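Local atomic coordinates of endoribonuclease MazF4 (Mycobacterium tuberculosis, PDB entry 5XE2), a protein that acts as the toxin of a type II toxin-antitoxin system, an mRNA interferase that cuts single-stranded mRNA between the first two bases of the sequence UCGCU. Residues P6-V11 with A89-I94; R42-R47 with P51-M56. All coordinates share one frame; numbering follows the deposited sequence.

Overall arrangement
From the N terminus, residues 6-11 turn into strand 10-14, and contact 1 sets that turn against helix 88-101, so it closes a loop that takes in most of the chain. Contact 2 falls within this loop: it joins the end of strand 37-44 and the residues after it to the region of strand 53-55, closing a much shorter excursion of its own. The two strands of contact 2 flank strand 65-75 in the antiparallel sheet. The contacts do not cross; the centres of contact 1 and contact 2 lie about 13 Å apart. They meet where Thr90, Lys93 and Ile94 of the helix pack on Val54, and where Thr90 touches Met56.

Contact 1 of 2, residues P6-V11 with A89-I94; sequences PLRGQV and ATMNKI
The Arg8 guanidinium has the Met91 methyl over one of its faces: Met91 CE comes within 3.2 Å of Arg8 NH1 and 3.8 Å of Arg8 CZ, so the methyl sits off the centre of the group, on the NH1 side. Its N-H groups are taken by other partners: NE by the carbonyl of Val26, NH2 by Asn95 OD1 on the same helix as Met91. NH2 also makes a weak bond to the Leu102 carbonyl of the second subunit, and Leu104 of that subunit packs on the arginine. With CG anti to the backbone N (chi1 -163°) and the chain extended to NE, Arg8 reaches out to the helix. The Met91 chain instead folds back at chi2 and chi3, which leaves SD against Gly9, 3.7 Å from its CA. Leu24 and Val86 also pack against Met91. This joins the C-terminal helix to the entry of the first strand in the antiparallel sheet of the SH3-like MazF fold. The entry is a type II beta turn, Leu7 to Gln10, closed by Gln10 N to Leu7 O (3.1 Å), with Gly9 taking the positive phi (93°) of the third position. Gln10 reaches back across the turn: its OE1 accepts from Leu7 N at 3.0 Å, nearly straight at 164°, with the N-H arriving from above the carbonyl plane, and is also hydrogen-bonded to Tyr12 OH.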
# COMPACT_ATOMS: atom_id res chain seq x y z
N PRO A 6 1.81 -12.92 11.27
CA PRO A 6 3.05 -12.32 10.78
C PRO A 6 3.32 -10.95 11.39
O PRO A 6 2.40 -10.28 11.85
CB PRO A 6 2.85 -12.24 9.26
CG PRO A 6 1.38 -12.36 9.05
CD PRO A 6 0.86 -13.19 10.17
N LEU A 7 4.59 -10.56 11.39
CA LEU A 7 5.04 -9.31 11.99
C LEU A 7 5.61 -8.33 10.97
O LEU A 7 6.28 -8.73 10.01
CB LEU A 7 6.08 -9.60 13.08
CG LEU A 7 5.62 -10.53 14.20
CD1 LEU A 7 6.80 -10.94 15.07
CD2 LEU A 7 4.55 -9.85 15.04
N ARG A 8 5.36 -7.05 11.21
CA ARG A 8 5.95 -5.97 10.42
C ARG A 8 7.47 -6.14 10.42
O ARG A 8 8.06 -6.46 11.45
CB ARG A 8 5.55 -4.62 10.99
CG ARG A 8 5.77 -3.47 10.03
CD ARG A 8 5.06 -2.21 10.48
NE ARG A 8 5.11 -1.19 9.44
CZ ARG A 8 6.14 -0.39 9.17
NH1 ARG A 8 7.27 -0.44 9.88
NH2 ARG A 8 6.04 0.49 8.18
N GLY A 9 8.09 -5.99 9.24
CA GLY A 9 9.53 -6.19 9.10
C GLY A 9 9.97 -7.59 8.68
O GLY A 9 11.12 -7.77 8.28
N GLN A 10 9.08 -8.57 8.78
CA GLN A 10 9.38 -9.93 8.32
C GLN A 10 9.25 -10.06 6.81
O GLN A 10 8.45 -9.35 6.18
CB GLN A 10 8.48 -10.94 8.99
CG GLN A 10 8.68 -11.03 10.49
CD GLN A 10 7.80 -12.09 11.13
OE1 GLN A 10 6.75 -12.46 10.59
NE2 GLN A 10 8.21 -12.56 12.32
N VAL A 11 10.01 -11.00 6.25
CA VAL A 11 10.06 -11.25 4.81
C VAL A 11 9.66 -12.70 4.53
O VAL A 11 10.23 -13.63 5.12
CB VAL A 11 11.46 -10.96 4.21
CG1 VAL A 11 11.50 -11.29 2.72
CG2 VAL A 11 11.84 -9.50 4.43
N ALA A 89 16.85 -0.03 11.65
CA ALA A 89 17.45 1.00 10.81
C ALA A 89 16.92 0.95 9.38
O ALA A 89 16.48 1.96 8.84
CB ALA A 89 18.97 0.86 10.79
N THR A 90 16.95 -0.23 8.76
CA THR A 90 16.45 -0.36 7.38
C THR A 90 14.93 -0.12 7.32
O THR A 90 14.45 0.49 6.37
CB THR A 90 16.87 -1.70 6.75
OG1 THR A 90 18.30 -1.75 6.66
CG2 THR A 90 16.28 -1.87 5.33
N MET A 91 14.18 -0.56 8.34
CA MET A 91 12.72 -0.31 8.40
C MET A 91 12.36 1.17 8.44
O MET A 91 11.36 1.58 7.84
CB MET A 91 12.05 -1.03 9.58
CG MET A 91 11.78 -2.51 9.38
SD MET A 91 10.90 -2.95 7.86
CE MET A 91 9.35 -2.08 8.02
N ASN A 92 13.18 1.98 9.13
CA ASN A 92 12.97 3.43 9.18
C ASN A 92 13.09 4.08 7.82
O ASN A 92 12.31 4.98 7.50
CB ASN A 92 13.94 4.11 10.16
CG ASN A 92 13.52 3.96 11.62
OD1 ASN A 92 12.34 3.78 11.93
ND2 ASN A 92 14.49 4.03 12.52
N LYS A 93 14.06 3.63 7.02
CA LYS A 93 14.18 4.05 5.62
C LYS A 93 12.95 3.61 4.83
O LYS A 93 12.44 4.36 4.00
CB LYS A 93 15.42 3.45 4.96
CG LYS A 93 16.75 3.91 5.54
CD LYS A 93 17.91 3.21 4.84
CE LYS A 93 19.18 3.28 5.65
NZ LYS A 93 20.29 2.53 5.00
N ILE A 94 12.49 2.39 5.08
CA ILE A 94 11.29 1.88 4.43
C ILE A 94 10.06 2.72 4.80
O ILE A 94 9.25 2.99 3.93
CB ILE A 94 11.07 0.37 4.71
CG1 ILE A 94 12.16 -0.44 4.02
CG2 ILE A 94 9.69 -0.09 4.23
CD1 ILE A 94 12.38 -1.82 4.61

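Contact 2 of 2, residues R42-R47 with P51-M56; sequences RLTTTR and PTWVAM
Trp53 points the far end of its six-membered ring at the backbone and threonines of the 42-47 segment. The carbonyl oxygen of Thr46 lies at the ring edge, near its plane, 3.0 Å from Trp53 CZ3, a close aromatic C-H to oxygen approach. The Thr44 side chain stands at about a right angle to the indole, and its methyl CG2 meets the same corner obliquely, 3.5 Å from Trp53 CZ3. Thr46 comes in at a slant: chi1 of -56° sets OG1 beside the backbone N and CG2 anti to it, with CG2 3.9 Å from Trp53 CH2. The two threonines are tied to each other by an ST turn, in which Thr44 OG1 accepts from Thr46 N at 2.9 Å and helps hold the bend where strand 37-44 ends. Arg48, in the loop between the segments, makes a cation-pi contact with the indole. Strands 37-44 and 53-55 are not neighbours in the antiparallel sheet of this MazF-family fold; strand 65-75 runs between them, so the link is made by the Trp53 and Met56 side chains, which meet both side chains and the Thr46 carbonyl. Alternation along the strands divides the contact: Thr44 and Trp53 meet toward one side, while Leu43 and Val54 turn to the other, where helix 88-101 packs on Val54. On that helix side Leu43 and Met56 meet at about a right angle. The Met56 chain bends at chi2 (-59°) and brings CE onto Leu43 CD2 at 3.4 Å, tighter than an ordinary methyl contact. Leu43 also packs on Leu24 and Leu62, and Met56 on Val86.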
# COMPACT_ATOMS: atom_id res chain seq x y z
N ARG A 42 7.47 -5.38 -2.31
CA ARG A 42 8.28 -6.35 -3.04
C ARG A 42 9.77 -6.17 -2.74
O ARG A 42 10.27 -5.04 -2.66
CB ARG A 42 8.02 -6.20 -4.55
CG ARG A 42 8.43 -7.40 -5.38
CD ARG A 42 7.92 -7.29 -6.82
NE ARG A 42 8.33 -6.05 -7.51
CZ ARG A 42 8.60 -5.93 -8.82
NH1 ARG A 42 8.50 -6.96 -9.67
NH2 ARG A 42 8.97 -4.75 -9.31
N LEU A 43 10.46 -7.29 -2.56
CA LEU A 43 11.92 -7.30 -2.58
C LEU A 43 12.36 -7.75 -3.96
O LEU A 43 11.78 -8.69 -4.52
CB LEU A 43 12.51 -8.26 -1.55
CG LEU A 43 13.00 -7.65 -0.24
CD1 LEU A 43 11.81 -7.38 0.68
CD2 LEU A 43 14.01 -8.60 0.41
N THR A 44 13.38 -7.08 -4.49
CA THR A 44 13.91 -7.36 -5.82
C THR A 44 15.44 -7.28 -5.83
O THR A 44 16.05 -6.61 -5.00
CB THR A 44 13.30 -6.41 -6.89
OG1 THR A 44 13.88 -6.69 -8.17
CG2 THR A 44 13.52 -4.94 -6.55
N THR A 45 16.03 -8.00 -6.79
CA THR A 45 17.46 -7.90 -7.07
C THR A 45 17.72 -6.71 -7.99
O THR A 45 18.87 -6.28 -8.12
CB THR A 45 18.00 -9.16 -7.77
OG1 THR A 45 17.32 -9.34 -9.02
CG2 THR A 45 17.78 -10.39 -6.90
N THR A 46 16.67 -6.19 -8.63
CA THR A 46 16.79 -5.03 -9.49
C THR A 46 17.29 -3.86 -8.65
O THR A 46 16.80 -3.63 -7.55
CB THR A 46 15.46 -4.64 -10.17
OG1 THR A 46 14.95 -5.77 -10.89
CG2 THR A 46 15.65 -3.49 -11.13
N ARG A 47 18.28 -3.17 -9.18
CA ARG A 47 18.92 -2.07 -8.51
C ARG A 47 18.42 -0.77 -9.12
O ARG A 47 18.44 -0.61 -10.34
CB ARG A 47 20.43 -2.17 -8.69
CG ARG A 47 21.20 -0.99 -8.15
CD ARG A 47 22.68 -1.22 -8.31
NE ARG A 47 23.45 -0.11 -7.77
CZ ARG A 47 24.77 -0.03 -7.77
NH1 ARG A 47 25.51 -1.02 -8.29
NH2 ARG A 47 25.37 1.04 -7.25
N PRO A 51 14.14 7.61 -4.49
CA PRO A 51 13.63 7.73 -3.12
C PRO A 51 12.75 6.56 -2.62
O PRO A 51 12.80 6.23 -1.45
CB PRO A 51 12.82 9.03 -3.16
CG PRO A 51 13.48 9.85 -4.21
CD PRO A 51 13.99 8.88 -5.24
N THR A 52 11.99 5.93 -3.51
CA THR A 52 11.09 4.83 -3.10
C THR A 52 11.71 3.43 -3.08
O THR A 52 11.02 2.45 -2.78
CB THR A 52 9.82 4.82 -3.97
OG1 THR A 52 10.19 4.90 -5.35
CG2 THR A 52 8.93 6.00 -3.59
N TRP A 53 13.00 3.32 -3.43
CA TRP A 53 13.73 2.06 -3.34
C TRP A 53 14.69 2.13 -2.16
O TRP A 53 15.33 3.17 -1.95
CB TRP A 53 14.46 1.77 -4.65
CG TRP A 53 13.49 1.31 -5.71
CD1 TRP A 53 12.27 1.86 -6.02
CD2 TRP A 53 13.64 0.19 -6.57
NE1 TRP A 53 11.67 1.17 -7.03
CE2 TRP A 53 12.48 0.13 -7.39
CE3 TRP A 53 14.63 -0.77 -6.74
CZ2 TRP A 53 12.30 -0.85 -8.36
CZ3 TRP A 53 14.45 -1.73 -7.70
CH2 TRP A 53 13.30 -1.77 -8.50
N VAL A 54 14.74 1.07 -1.37
CA VAL A 54 15.61 0.98 -0.20
C VAL A 54 16.52 -0.24 -0.35
O VAL A 54 16.04 -1.36 -0.39
CB VAL A 54 14.80 0.87 1.12
CG1 VAL A 54 15.73 0.84 2.33
CG2 VAL A 54 13.82 2.03 1.24
N ALA A 55 17.82 -0.01 -0.43
CA ALA A 55 18.79 -1.10 -0.46
C ALA A 55 18.92 -1.73 0.92
O ALA A 55 18.97 -1.03 1.94
CB ALA A 55 20.16 -0.59 -0.94
N MET A 56 18.98 -3.06 0.95
CA MET A 56 19.29 -3.77 2.17
C MET A 56 20.74 -3.47 2.54
O MET A 56 21.57 -3.22 1.66
CB MET A 56 19.12 -5.28 1.98
CG MET A 56 17.69 -5.74 1.72
SD MET A 56 16.54 -5.30 3.04
CE MET A 56 15.19 -6.40 2.69